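Side-chain contacts in tRNA nucleotidyl transferase-related protein (Thermotoga maritima, PDB 3H38), which probably adds the CCA end to transfer RNAs from CTP and ATP with magnesium as cofactor, this chain being the nucleotidyltransferase part of a longer protein: residues E258-E261 against N262-R265; I348-F351 against L352-S356; F23-L26 against G27-D31; A68-A71 against K72-L75; E197-L200 against K201-V204. One frame throughout, in Å; residues are numbered along the deposited sequence.

Contact 1: residues E258-E261 against N262-R265; sequences EKME and NLFR
Glu258 begins the series: its O accepts the N-H of Asn262, with Asn262 N 2.9 Å from Glu258 O in an almost straight bond. One residue on, Lys259 O receives Leu263 N at 2.7 Å, while the extended lysine chain runs off the other way to a salt bridge with Glu289. Met260 carries most of the side-chain contact. Two bends, at chi2 (49°) and chi3 (48°), fold the thioether back alongside the next turn, where Met260 SD lies 4.0 Å from Leu263 CD1. Its CG meets the ring atom CE1 of Phe264 at 4.1 Å, the two side chains lying abreast and pointing the same way. Met260 SD is also 5.2 Å from the centroid of the Phe264 ring, approaching obliquely in a Met-aromatic contact. Over the centre of one face of this ring, 3.9 Å above its plane, sits Leu263 CD1. Glu261 closes the segment with its O bonded to Arg265 N. Glu261 OE2 stays 4.7 Å from Arg265 NH1, too far for a salt bridge, so the attraction is probably weak; the guanidinium finds its salt bridge in Glu360 instead. Leu263 also touches Ala353, in the turn after helix 345-352. Met260 and Phe264 form an i/i+4 Met-aromatic pair on a face of helix 254-274, packed against helices 230-239 and 279-287 in the helical C-terminal part of the chain.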
loop_
_atom_site.group_PDB
_atom_site.type_symbol
_atom_site.label_atom_id
_atom_site.label_comp_id
_atom_site.label_asym_id
_atom_site.label_seq_id
_atom_site.Cartn_x
_atom_site.Cartn_y
_atom_site.Cartn_z
ATOM N N GLU A 258 8.401 11.559 14.735
ATOM C CA GLU A 258 8.030 10.929 15.992
ATOM C C GLU A 258 6.603 10.489 15.892
ATOM O O GLU A 258 6.254 9.394 16.331
ATOM C CB GLU A 258 8.188 11.884 17.189
ATOM C CG GLU A 258 9.599 12.413 17.378
ATOM C CD GLU A 258 9.805 13.131 18.723
ATOM O OE1 GLU A 258 10.980 13.273 19.139
ATOM O OE2 GLU A 258 8.800 13.553 19.358
ATOM N N LYS A 259 5.766 11.355 15.330
ATOM C CA LYS A 259 4.343 11.054 15.257
ATOM C C LYS A 259 4.212 9.887 14.336
ATOM O O LYS A 259 3.427 8.976 14.576
ATOM C CB LYS A 259 3.554 12.216 14.681
ATOM C CG LYS A 259 3.444 13.412 15.575
ATOM C CD LYS A 259 2.961 14.615 14.750
ATOM C CE LYS A 259 2.734 15.854 15.621
ATOM N NZ LYS A 259 2.373 17.050 14.816
ATOM N N MET A 260 4.969 9.909 13.269
ATOM C CA MET A 260 4.932 8.861 12.302
ATOM C C MET A 260 5.382 7.547 12.901
ATOM O O MET A 260 4.756 6.541 12.689
ATOM C CB MET A 260 5.768 9.261 11.110
ATOM C CG MET A 260 5.309 8.765 9.800
ATOM S SD MET A 260 3.607 8.968 9.328
ATOM C CE MET A 260 3.329 10.615 9.690
ATOM N N GLU A 261 6.441 7.568 13.680
ATOM C CA GLU A 261 6.823 6.376 14.429
ATOM C C GLU A 261 5.701 5.867 15.369
ATOM O O GLU A 261 5.293 4.710 15.277
ATOM C CB GLU A 261 8.107 6.636 15.194
ATOM C CG GLU A 261 8.541 5.490 16.046
ATOM C CD GLU A 261 9.869 5.760 16.721
ATOM O OE1 GLU A 261 10.496 6.790 16.379
ATOM O OE2 GLU A 261 10.280 4.949 17.588
ATOM N N ASN A 262 5.185 6.730 16.245
ATOM C CA ASN A 262 4.017 6.374 17.050
ATOM C C ASN A 262 2.891 5.804 16.205
ATOM O O ASN A 262 2.243 4.831 16.592
ATOM C CB ASN A 262 3.466 7.578 17.822
ATOM C CG ASN A 262 4.450 8.132 18.840
ATOM O OD1 ASN A 262 4.358 9.293 19.241
ATOM N ND2 ASN A 262 5.404 7.314 19.245
ATOM N N LEU A 263 2.652 6.443 15.063
ATOM C CA LEU A 263 1.570 6.076 14.164
ATOM C C LEU A 263 1.659 4.589 13.839
ATOM O O LEU A 263 0.754 3.830 14.156
ATOM C CB LEU A 263 1.674 6.910 12.883
ATOM C CG LEU A 263 0.572 6.943 11.814
ATOM C CD1 LEU A 263 0.993 6.209 10.546
ATOM C CD2 LEU A 263 -0.779 6.469 12.345
ATOM N N PHE A 264 2.767 4.182 13.227
ATOM C CA PHE A 264 2.921 2.810 12.749
ATOM C C PHE A 264 2.913 1.797 13.873
ATOM O O PHE A 264 2.239 0.774 13.767
ATOM C CB PHE A 264 4.162 2.668 11.856
ATOM C CG PHE A 264 3.956 3.210 10.462
ATOM C CD1 PHE A 264 4.597 4.371 10.045
ATOM C CD2 PHE A 264 3.065 2.573 9.579
ATOM C CE1 PHE A 264 4.392 4.878 8.753
ATOM C CE2 PHE A 264 2.836 3.070 8.281
ATOM C CZ PHE A 264 3.501 4.218 7.857
ATOM N N ARG A 265 3.638 2.096 14.948
ATOM C CA ARG A 265 3.641 1.249 16.141
ATOM C C ARG A 265 2.231 0.870 16.562
ATOM O O ARG A 265 1.956 -0.283 16.918
ATOM C CB ARG A 265 4.350 1.933 17.336
ATOM C CG ARG A 265 4.330 1.064 18.626
ATOM C CD ARG A 265 4.455 1.864 19.972
ATOM N NE ARG A 265 5.431 2.936 19.840
ATOM C CZ ARG A 265 5.208 4.230 20.059
ATOM N NH1 ARG A 265 6.195 5.088 19.842
ATOM N NH2 ARG A 265 4.038 4.670 20.512
#

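Contact 2: residues I348-F351 against L352-S356; sequences ICHF and LAYLS
Ile348 O accepts Leu352 N at 2.8 Å, with the donor lying in the carbonyl plane. The same two residues meet by their side chains, which run abreast and bring Ile348 CG2 to 3.9 Å from Leu352 CD1. Beyond this point the bonding changes. Ala353 N is shared between Cys349 O and His350 O, both bonds weak, and Tyr354 N then reaches back only three residues, to Phe351 O at 3.1 Å. That donor stands well above the carbonyl plane, 52° out of it. Tyr354 lies alongside His350, and His350 O meets the edge of the tyrosine ring in its plane, 3.6 Å from Tyr354 CD1; the hydroxyl is held farther out by Glu289. Leu355 has CG wedged between its backbone N and carbonyl carbon (chi1 62°), a torsion that turns CD1 back to within 3.5 Å of Phe351 O. Leu352 and Leu355 both touch Phe363 of helix 357-371. A change from i+4 to i+3 bonding, followed by a type I turn from Leu352 to Leu355, is characteristic of a helix terminus, which here leads from helix 345-352 into helix 357-371.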
loop_
_atom_site.group_PDB
_atom_site.type_symbol
_atom_site.label_atom_id
_atom_site.label_comp_id
_atom_site.label_asym_id
_atom_site.label_seq_id
_atom_site.Cartn_x
_atom_site.Cartn_y
_atom_site.Cartn_z
ATOM N N ILE A 348 -8.340 7.523 14.939
ATOM C CA ILE A 348 -7.871 6.919 16.177
ATOM C C ILE A 348 -6.364 6.829 16.121
ATOM O O ILE A 348 -5.671 7.354 16.997
ATOM C CB ILE A 348 -8.474 5.521 16.393
ATOM C CG1 ILE A 348 -9.907 5.635 16.927
ATOM C CG2 ILE A 348 -7.614 4.709 17.331
ATOM C CD1 ILE A 348 -10.542 4.308 17.234
ATOM N N CYS A 349 -5.866 6.175 15.072
ATOM C CA CYS A 349 -4.429 6.077 14.813
ATOM C C CYS A 349 -3.779 7.443 14.972
ATOM O O CYS A 349 -2.736 7.589 15.618
ATOM C CB CYS A 349 -4.197 5.604 13.380
ATOM S SG CYS A 349 -4.997 4.048 12.956
ATOM N N HIS A 350 -4.421 8.438 14.364
ATOM C CA HIS A 350 -3.962 9.814 14.379
ATOM C C HIS A 350 -3.841 10.293 15.831
ATOM O O HIS A 350 -2.870 10.934 16.198
ATOM C CB HIS A 350 -4.946 10.671 13.568
ATOM C CG HIS A 350 -4.496 12.074 13.320
ATOM N ND1 HIS A 350 -3.219 12.521 13.609
ATOM C CD2 HIS A 350 -5.143 13.133 12.765
ATOM C CE1 HIS A 350 -3.111 13.792 13.271
ATOM N NE2 HIS A 350 -4.267 14.191 12.763
ATOM N N PHE A 351 -4.816 9.968 16.669
ATOM C CA PHE A 351 -4.656 10.258 18.091
ATOM C C PHE A 351 -3.465 9.489 18.660
ATOM O O PHE A 351 -2.640 10.046 19.397
ATOM C CB PHE A 351 -5.931 9.958 18.875
ATOM C CG PHE A 351 -6.916 11.098 18.889
ATOM C CD1 PHE A 351 -8.219 10.917 18.445
ATOM C CD2 PHE A 351 -6.533 12.357 19.338
ATOM C CE1 PHE A 351 -9.131 11.974 18.461
ATOM C CE2 PHE A 351 -7.439 13.418 19.359
ATOM C CZ PHE A 351 -8.739 13.226 18.916
ATOM N N LEU A 352 -3.340 8.224 18.285
ATOM C CA LEU A 352 -2.219 7.444 18.791
ATOM C C LEU A 352 -0.864 7.939 18.282
ATOM O O LEU A 352 0.172 7.663 18.901
ATOM C CB LEU A 352 -2.407 5.957 18.502
ATOM C CG LEU A 352 -3.491 5.279 19.346
ATOM C CD1 LEU A 352 -4.040 4.061 18.625
ATOM C CD2 LEU A 352 -2.954 4.909 20.719
ATOM N N ALA A 353 -0.858 8.681 17.174
ATOM C CA ALA A 353 0.419 9.180 16.657
ATOM C C ALA A 353 1.078 10.177 17.614
ATOM O O ALA A 353 2.273 10.425 17.534
ATOM C CB ALA A 353 0.265 9.793 15.262
ATOM N N TYR A 354 0.299 10.732 18.533
ATOM C CA TYR A 354 0.822 11.736 19.450
ATOM C C TYR A 354 1.325 11.139 20.761
ATOM O O TYR A 354 1.919 11.848 21.597
ATOM C CB TYR A 354 -0.264 12.743 19.786
ATOM C CG TYR A 354 -0.420 13.872 18.806
ATOM C CD1 TYR A 354 -1.266 13.759 17.709
ATOM C CD2 TYR A 354 0.254 15.069 18.995
ATOM C CE1 TYR A 354 -1.423 14.813 16.815
ATOM C CE2 TYR A 354 0.110 16.125 18.112
ATOM C CZ TYR A 354 -0.732 15.997 17.024
ATOM O OH TYR A 354 -0.875 17.062 16.154
ATOM N N LEU A 355 1.076 9.856 20.993
ATOM C CA LEU A 355 1.480 9.363 22.300
ATOM C C LEU A 355 2.332 8.097 22.406
ATOM O O LEU A 355 2.455 7.291 21.468
ATOM C CB LEU A 355 0.308 9.340 23.292
ATOM C CG LEU A 355 -0.917 8.483 23.043
ATOM C CD1 LEU A 355 -2.125 9.372 22.803
ATOM C CD2 LEU A 355 -0.662 7.507 21.894
ATOM N N SER A 356 2.943 7.980 23.582
ATOM C CA SER A 356 3.733 6.828 23.966
ATOM C C SER A 356 3.605 6.673 25.474
ATOM O O SER A 356 2.934 7.471 26.129
ATOM C CB SER A 356 5.195 7.023 23.559
ATOM O OG SER A 356 5.602 8.358 23.795
#

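Contact 3: residues F23-L26 against G27-D31; sequences FRLL and GKFGD
Gly27 takes up the helical bonding where Phe23 leaves it, with Gly27 N 3.0 Å from Phe23 O. Lys28 follows by donating its N-H to Arg24 O. Its CB passes 3.3 Å from Leu25 O, but the rest of the chain, bent at chi2 and chi3, leads away from the first segment and ends in a salt bridge with Glu32. Phe29 makes the principal side-chain contact. Its N bonds to Leu25 O at 2.8 Å, in the plane of that carbonyl, and its ring then folds back over the same oxygen. The first torsion (chi1 -59°) swings CG away from the residue's own carbonyl and lays the ring back along the helix, with Leu25 O against one face, 3.3 Å above the plane and displaced toward the rim. A single oxygen is thus bonded to the amide and covered by the ring of one residue. At the far end of the ring, Phe29 CZ meets Leu25 CD1 at 4.0 Å, the leucine branch coming to the ring at a slant, while Phe29 CD1 has a looser neighbour in Leu26 CD2 at 4.3 Å. Gly30 continues the ladder, its N 2.9 Å from Leu26 O. In the surrounding fold, helix 17-32 packs on strand 56-60, where Leu26 rests on Ile56 and Ile58, and on helix 64-72, where Phe29 is pressed against Phe67, Tyr70 and Ala71. Phe23 also packs on the strand at Ile56, about 8 Å by side chain from the magnesium-binding Asp55 and Asp57.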
loop_
_atom_site.group_PDB
_atom_site.type_symbol
_atom_site.label_atom_id
_atom_site.label_comp_id
_atom_site.label_asym_id
_atom_site.label_seq_id
_atom_site.Cartn_x
_atom_site.Cartn_y
_atom_site.Cartn_z
ATOM N N PHE A 23 5.483 -24.885 -16.968
ATOM C CA PHE A 23 6.435 -24.036 -17.670
ATOM C C PHE A 23 6.920 -24.780 -18.912
ATOM O O PHE A 23 7.015 -24.204 -19.995
ATOM C CB PHE A 23 7.633 -23.656 -16.779
ATOM C CG PHE A 23 7.325 -22.606 -15.709
ATOM C CD1 PHE A 23 6.535 -21.505 -15.986
ATOM C CD2 PHE A 23 7.872 -22.709 -14.439
ATOM C CE1 PHE A 23 6.268 -20.547 -15.022
ATOM C CE2 PHE A 23 7.606 -21.751 -13.458
ATOM C CZ PHE A 23 6.804 -20.671 -13.752
ATOM N N ARG A 24 7.202 -26.072 -18.750
ATOM C CA ARG A 24 7.619 -26.919 -19.873
ATOM C C ARG A 24 6.552 -26.993 -20.974
ATOM O O ARG A 24 6.822 -26.673 -22.140
ATOM C CB ARG A 24 8.059 -28.305 -19.395
ATOM C CG ARG A 24 9.400 -28.293 -18.660
ATOM C CD ARG A 24 9.945 -29.709 -18.330
ATOM N NE ARG A 24 11.396 -29.682 -18.106
ATOM C CZ ARG A 24 11.963 -29.839 -16.915
ATOM N NH1 ARG A 24 11.194 -30.078 -15.856
ATOM N NH2 ARG A 24 13.291 -29.782 -16.780
ATOM N N LEU A 25 5.341 -27.319 -20.597
ATOM C CA LEU A 25 4.253 -27.360 -21.536
ATOM C C LEU A 25 4.094 -26.094 -22.285
ATOM O O LEU A 25 3.895 -26.116 -23.445
ATOM C CB LEU A 25 2.963 -27.576 -20.802
ATOM C CG LEU A 25 2.630 -28.966 -20.372
ATOM C CD1 LEU A 25 1.160 -29.136 -20.594
ATOM C CD2 LEU A 25 3.422 -29.902 -21.203
ATOM N N LEU A 26 4.162 -24.982 -21.580
ATOM C CA LEU A 26 4.002 -23.672 -22.181
ATOM C C LEU A 26 5.096 -23.451 -23.220
ATOM O O LEU A 26 4.827 -22.931 -24.315
ATOM C CB LEU A 26 4.007 -22.572 -21.124
ATOM C CG LEU A 26 2.824 -22.548 -20.147
ATOM C CD1 LEU A 26 3.102 -21.644 -18.957
ATOM C CD2 LEU A 26 1.538 -22.125 -20.829
ATOM N N GLY A 27 6.317 -23.860 -22.883
ATOM C CA GLY A 27 7.435 -23.731 -23.799
ATOM C C GLY A 27 7.094 -24.498 -25.058
ATOM O O GLY A 27 7.217 -23.990 -26.175
ATOM N N LYS A 28 6.642 -25.716 -24.845
ATOM C CA LYS A 28 6.269 -26.625 -25.898
ATOM C C LYS A 28 5.174 -26.084 -26.785
ATOM O O LYS A 28 5.303 -26.192 -27.977
ATOM C CB LYS A 28 5.883 -27.975 -25.316
ATOM C CG LYS A 28 6.538 -29.166 -25.949
ATOM C CD LYS A 28 5.924 -29.551 -27.270
ATOM C CE LYS A 28 6.983 -29.690 -28.383
ATOM N NZ LYS A 28 6.504 -30.266 -29.676
ATOM N N PHE A 29 4.133 -25.476 -26.209
ATOM C CA PHE A 29 3.108 -24.783 -26.997
ATOM C C PHE A 29 3.734 -23.666 -27.807
ATOM O O PHE A 29 3.287 -23.377 -28.913
ATOM C CB PHE A 29 2.010 -24.169 -26.127
ATOM C CG PHE A 29 1.276 -25.154 -25.277
ATOM C CD1 PHE A 29 0.556 -24.727 -24.172
ATOM C CD2 PHE A 29 1.313 -26.515 -25.567
ATOM C CE1 PHE A 29 -0.122 -25.639 -23.376
ATOM C CE2 PHE A 29 0.638 -27.427 -24.776
ATOM C CZ PHE A 29 -0.076 -26.990 -23.678
ATOM N N GLY A 30 4.760 -23.025 -27.249
ATOM C CA GLY A 30 5.420 -21.918 -27.921
ATOM C C GLY A 30 5.940 -22.387 -29.266
ATOM O O GLY A 30 5.631 -21.797 -30.295
ATOM N N ASP A 31 6.718 -23.465 -29.251
ATOM C CA ASP A 31 7.269 -24.056 -30.462
ATOM C C ASP A 31 6.184 -24.474 -31.451
ATOM O O ASP A 31 6.340 -24.314 -32.659
ATOM C CB ASP A 31 8.102 -25.286 -30.119
ATOM C CG ASP A 31 9.457 -24.928 -29.560
ATOM O OD1 ASP A 31 9.709 -23.712 -29.397
ATOM O OD2 ASP A 31 10.264 -25.855 -29.294
#

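Contact 4: residues A68-A71 against K72-L75; sequences AEYA and KRFL
At the C-terminal end of helix 64-72, in the head domain shared with poly(A) polymerases, Tyr70 is met by both Arg73 and Phe74 as the chain leaves the helix. The two aromatic rings form an edge-to-face pair, with centroids 5.0 Å apart and planes at 52°. Phe74 supplies the edge: its CE1 stands 3.7 Å above the plane of the Tyr70 ring, offset toward the rim. Phe74 is placed between ring and backbone, for Tyr70 O also lies in the plane of the phenyl at its edge, tightly, 2.9 Å from Phe74 CD1. Arg73 comes to the tyrosine with a flat group turned steeply to it, guanidinium and ring planes being 67° apart. Here the guanidinium offers its face, with Tyr70 CD1 3.9 Å above its centre. Because Arg73 has CG between its backbone N and carbonyl carbon (chi1 44°), its chain passes close over Tyr70 O before reaching the ring. The last helical carbonyls are shared out among the departing amides. Ala71 O accepts two N-H groups, Phe74 N at 3.0 Å from well above the carbonyl plane and Leu75 N at 2.9 Å nearly in line with the C=O bond, while Arg73 N makes a weak bond to Tyr70 O. The hydroxyl of Tyr70 is held by Glu32, and Leu75 packs on Leu22 and Leu92. A carbonyl that accepts two amides, next to an aromatic pair, thus marks a helix C-terminus, from which the chain turns toward edge strand 77-80 of the head-domain sheet.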
loop_
_atom_site.group_PDB
_atom_site.type_symbol
_atom_site.label_atom_id
_atom_site.label_comp_id
_atom_site.label_asym_id
_atom_site.label_seq_id
_atom_site.Cartn_x
_atom_site.Cartn_y
_atom_site.Cartn_z
ATOM N N ALA A 68 -2.848 -18.060 -25.747
ATOM C CA ALA A 68 -3.777 -18.419 -24.690
ATOM C C ALA A 68 -4.828 -19.402 -25.220
ATOM O O ALA A 68 -5.126 -20.394 -24.569
ATOM C CB ALA A 68 -4.425 -17.173 -24.104
ATOM N N GLU A 69 -5.378 -19.138 -26.390
ATOM C CA GLU A 69 -6.358 -20.011 -26.992
ATOM C C GLU A 69 -5.810 -21.410 -27.202
ATOM O O GLU A 69 -6.423 -22.393 -26.860
ATOM C CB GLU A 69 -6.826 -19.421 -28.318
ATOM C CG GLU A 69 -8.045 -18.524 -28.215
ATOM C CD GLU A 69 -8.120 -17.473 -29.310
ATOM O OE1 GLU A 69 -7.225 -17.409 -30.163
ATOM O OE2 GLU A 69 -9.090 -16.700 -29.341
ATOM N N TYR A 70 -4.637 -21.475 -27.785
ATOM C CA TYR A 70 -3.942 -22.729 -28.020
ATOM C C TYR A 70 -3.678 -23.464 -26.720
ATOM O O TYR A 70 -3.956 -24.660 -26.609
ATOM C CB TYR A 70 -2.611 -22.474 -28.717
ATOM C CG TYR A 70 -1.930 -23.742 -29.126
ATOM C CD1 TYR A 70 -2.444 -24.521 -30.152
ATOM C CD2 TYR A 70 -0.781 -24.177 -28.482
ATOM C CE1 TYR A 70 -1.829 -25.695 -30.536
ATOM C CE2 TYR A 70 -0.154 -25.357 -28.856
ATOM C CZ TYR A 70 -0.684 -26.110 -29.885
ATOM O OH TYR A 70 -0.075 -27.282 -30.262
ATOM N N ALA A 71 -3.119 -22.739 -25.750
ATOM C CA ALA A 71 -2.893 -23.261 -24.405
ATOM C C ALA A 71 -4.187 -23.801 -23.807
ATOM O O ALA A 71 -4.193 -24.850 -23.158
ATOM C CB ALA A 71 -2.317 -22.172 -23.498
ATOM N N LYS A 72 -5.282 -23.082 -24.012
ATOM C CA LYS A 72 -6.523 -23.426 -23.363
ATOM C C LYS A 72 -6.994 -24.806 -23.683
ATOM O O LYS A 72 -7.566 -25.443 -22.852
ATOM C CB LYS A 72 -7.629 -22.440 -23.690
ATOM C CG LYS A 72 -8.778 -22.503 -22.714
ATOM C CD LYS A 72 -10.102 -22.632 -23.389
ATOM C CE LYS A 72 -11.200 -22.731 -22.371
ATOM N NZ LYS A 72 -12.211 -21.653 -22.469
ATOM N N ARG A 73 -6.777 -25.276 -24.893
ATOM C CA ARG A 73 -7.285 -26.574 -25.251
ATOM C C ARG A 73 -6.478 -27.737 -24.791
ATOM O O ARG A 73 -6.747 -28.857 -25.164
ATOM C CB ARG A 73 -7.506 -26.701 -26.732
ATOM C CG ARG A 73 -6.476 -26.182 -27.601
ATOM C CD ARG A 73 -6.615 -26.848 -28.907
ATOM N NE ARG A 73 -6.494 -25.914 -30.000
ATOM C CZ ARG A 73 -5.853 -26.168 -31.129
ATOM N NH1 ARG A 73 -5.288 -27.335 -31.313
ATOM N NH2 ARG A 73 -5.785 -25.255 -32.072
ATOM N N PHE A 74 -5.488 -27.483 -23.967
ATOM C CA PHE A 74 -4.683 -28.563 -23.428
ATOM C C PHE A 74 -4.600 -28.361 -21.938
ATOM O O PHE A 74 -4.244 -29.274 -21.191
ATOM C CB PHE A 74 -3.302 -28.598 -24.083
ATOM C CG PHE A 74 -3.361 -28.665 -25.578
ATOM C CD1 PHE A 74 -3.450 -27.509 -26.333
ATOM C CD2 PHE A 74 -3.359 -29.882 -26.231
ATOM C CE1 PHE A 74 -3.521 -27.568 -27.716
ATOM C CE2 PHE A 74 -3.431 -29.944 -27.613
ATOM C CZ PHE A 74 -3.514 -28.784 -28.354
ATOM N N LEU A 75 -4.963 -27.152 -21.523
ATOM C CA LEU A 75 -5.037 -26.782 -20.119
ATOM C C LEU A 75 -6.430 -26.270 -19.818
ATOM O O LEU A 75 -6.679 -25.069 -19.897
ATOM C CB LEU A 75 -4.034 -25.682 -19.804
ATOM C CG LEU A 75 -2.579 -25.970 -20.147
ATOM C CD1 LEU A 75 -1.727 -24.792 -19.724
ATOM C CD2 LEU A 75 -2.126 -27.243 -19.458
#

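Contact 5: residues E197-L200 against K201-V204; sequences ERLL and KQAV
Glu197 and Lys201 lie side by side, one helical turn apart and pointing the same way. The glutamate is nearly extended, and it is the aliphatic part of the lysine that it meets first: Glu197 OE2 is 3.1 Å from Lys201 CE but 3.7 Å from Lys201 NZ, a long salt bridge. Beyond CE the ammonium group turns away from the carboxylate, and the attraction is probably modest. Arg198 and Gln202 are turned quite differently. Their side chains cross at an angle, the guanidinium and amide planes 64° apart, and Gln202 OE1 stays 3.8 Å from Arg198 NE, approaching the guanidinium obliquely. The other end of the same amide comes against a methyl group, Gln202 NE2 lying 3.9 Å from Leu199 CD1, so that the glutamine is placed between a charged chain and an apolar one. Glu197, Arg198, Lys201 and Gln202 decorate the more exposed side of helix 194-205, an amphipathic helix in the region matched to the probable RNA-binding part of poly(A) polymerases. Its buried side is made by Leu200, Ala203 and Val204. Leu200 CD2 faces Val204 CG2 loosely, at 4.3 Å, and the valine's CG2, anti to its carbonyl carbon, leans back to within 3.3 Å of Leu200 O. Leu199, Leu200 and Ala203 rest on Phe171, while Leu200 also touches Ala181 in helix 177-187; its side chain is about 7 Å from that of Arg177, a binding residue for ATP and CTP.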
loop_
_atom_site.group_PDB
_atom_site.type_symbol
_atom_site.label_atom_id
_atom_site.label_comp_id
_atom_site.label_asym_id
_atom_site.label_seq_id
_atom_site.Cartn_x
_atom_site.Cartn_y
_atom_site.Cartn_z
ATOM N N GLU A 197 21.058 6.892 -8.089
ATOM C CA GLU A 197 20.720 7.820 -7.000
ATOM C C GLU A 197 20.777 9.286 -7.457
ATOM O O GLU A 197 19.856 10.083 -7.210
ATOM C CB GLU A 197 21.611 7.604 -5.760
ATOM C CG GLU A 197 21.782 8.885 -4.935
ATOM C CD GLU A 197 22.009 8.647 -3.443
ATOM O OE1 GLU A 197 22.443 7.543 -3.058
ATOM O OE2 GLU A 197 21.758 9.581 -2.649
ATOM N N ARG A 198 21.850 9.657 -8.103
ATOM C CA ARG A 198 21.905 10.936 -8.695
ATOM C C ARG A 198 20.786 11.209 -9.650
ATOM O O ARG A 198 20.240 12.263 -9.653
ATOM C CB ARG A 198 23.227 11.139 -9.368
ATOM C CG ARG A 198 23.251 12.300 -10.243
ATOM C CD ARG A 198 24.585 12.936 -10.328
ATOM N NE ARG A 198 24.456 14.382 -10.243
ATOM C CZ ARG A 198 25.454 15.245 -10.373
ATOM N NH1 ARG A 198 25.225 16.544 -10.269
ATOM N NH2 ARG A 198 26.680 14.811 -10.614
ATOM N N LEU A 199 20.467 10.252 -10.492
ATOM C CA LEU A 199 19.347 10.396 -11.423
ATOM C C LEU A 199 18.019 10.666 -10.694
ATOM O O LEU A 199 17.208 11.498 -11.113
ATOM C CB LEU A 199 19.240 9.143 -12.297
ATOM C CG LEU A 199 19.893 9.107 -13.692
ATOM C CD1 LEU A 199 20.790 10.299 -13.962
ATOM C CD2 LEU A 199 20.646 7.796 -13.940
ATOM N N LEU A 200 17.816 9.950 -9.597
ATOM C CA LEU A 200 16.630 10.080 -8.758
ATOM C C LEU A 200 16.509 11.510 -8.224
ATOM O O LEU A 200 15.442 12.130 -8.310
ATOM C CB LEU A 200 16.713 9.047 -7.611
ATOM C CG LEU A 200 15.485 8.750 -6.729
ATOM C CD1 LEU A 200 15.350 7.284 -6.338
ATOM C CD2 LEU A 200 15.480 9.622 -5.479
ATOM N N LYS A 201 17.618 12.035 -7.702
ATOM C CA LYS A 201 17.651 13.363 -7.091
ATOM C C LYS A 201 17.349 14.466 -8.088
ATOM O O LYS A 201 16.674 15.455 -7.758
ATOM C CB LYS A 201 19.024 13.645 -6.476
ATOM C CG LYS A 201 19.388 12.792 -5.276
ATOM C CD LYS A 201 20.506 13.462 -4.478
ATOM C CE LYS A 201 21.148 12.529 -3.460
ATOM N NZ LYS A 201 22.069 13.300 -2.575
ATOM N N GLN A 202 17.891 14.319 -9.293
ATOM C CA GLN A 202 17.670 15.307 -10.357
ATOM C C GLN A 202 16.183 15.404 -10.637
ATOM O O GLN A 202 15.595 16.489 -10.596
ATOM C CB GLN A 202 18.428 14.929 -11.639
ATOM C CG GLN A 202 19.943 14.979 -11.505
ATOM C CD GLN A 202 20.684 14.653 -12.809
ATOM O OE1 GLN A 202 21.879 14.923 -12.933
ATOM N NE2 GLN A 202 19.981 14.075 -13.778
ATOM N N ALA A 203 15.586 14.240 -10.893
ATOM C CA ALA A 203 14.165 14.128 -11.213
ATOM C C ALA A 203 13.328 14.753 -10.109
ATOM O O ALA A 203 12.403 15.497 -10.374
ATOM C CB ALA A 203 13.779 12.659 -11.400
ATOM N N VAL A 204 13.669 14.447 -8.862
ATOM C CA VAL A 204 12.925 14.996 -7.732
ATOM C C VAL A 204 13.024 16.501 -7.735
ATOM O O VAL A 204 12.013 17.192 -7.724
ATOM C CB VAL A 204 13.391 14.429 -6.384
ATOM C CG1 VAL A 204 12.867 15.292 -5.197
ATOM C CG2 VAL A 204 12.951 12.979 -6.259
#

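Overall arrangement
From the N terminus the chain meets contact 3, then contact 4, contact 5, contact 1 and contact 2. Each joins consecutive residues, so none encloses a loop, and the five follow in series without nesting or crossing. Contacts 3 and 4 nevertheless touch: Leu25 and Phe29 meet the end of helix 64-72 and the turn after it, at Phe74 and Leu75, and so fasten helix 17-32 to helix 64-72 of the head domain. Contact 5 touches none of the others; its centre is about 28 Å from that of contact 1 and about 42 Å from that of contact 3. Contacts 1 and 2, with centres about 8 Å apart, join helix 254-274 to the turn after helix 345-352, partly through Arg265 and Leu355, on the opposite side of the chain's centre from contacts 3 and 4.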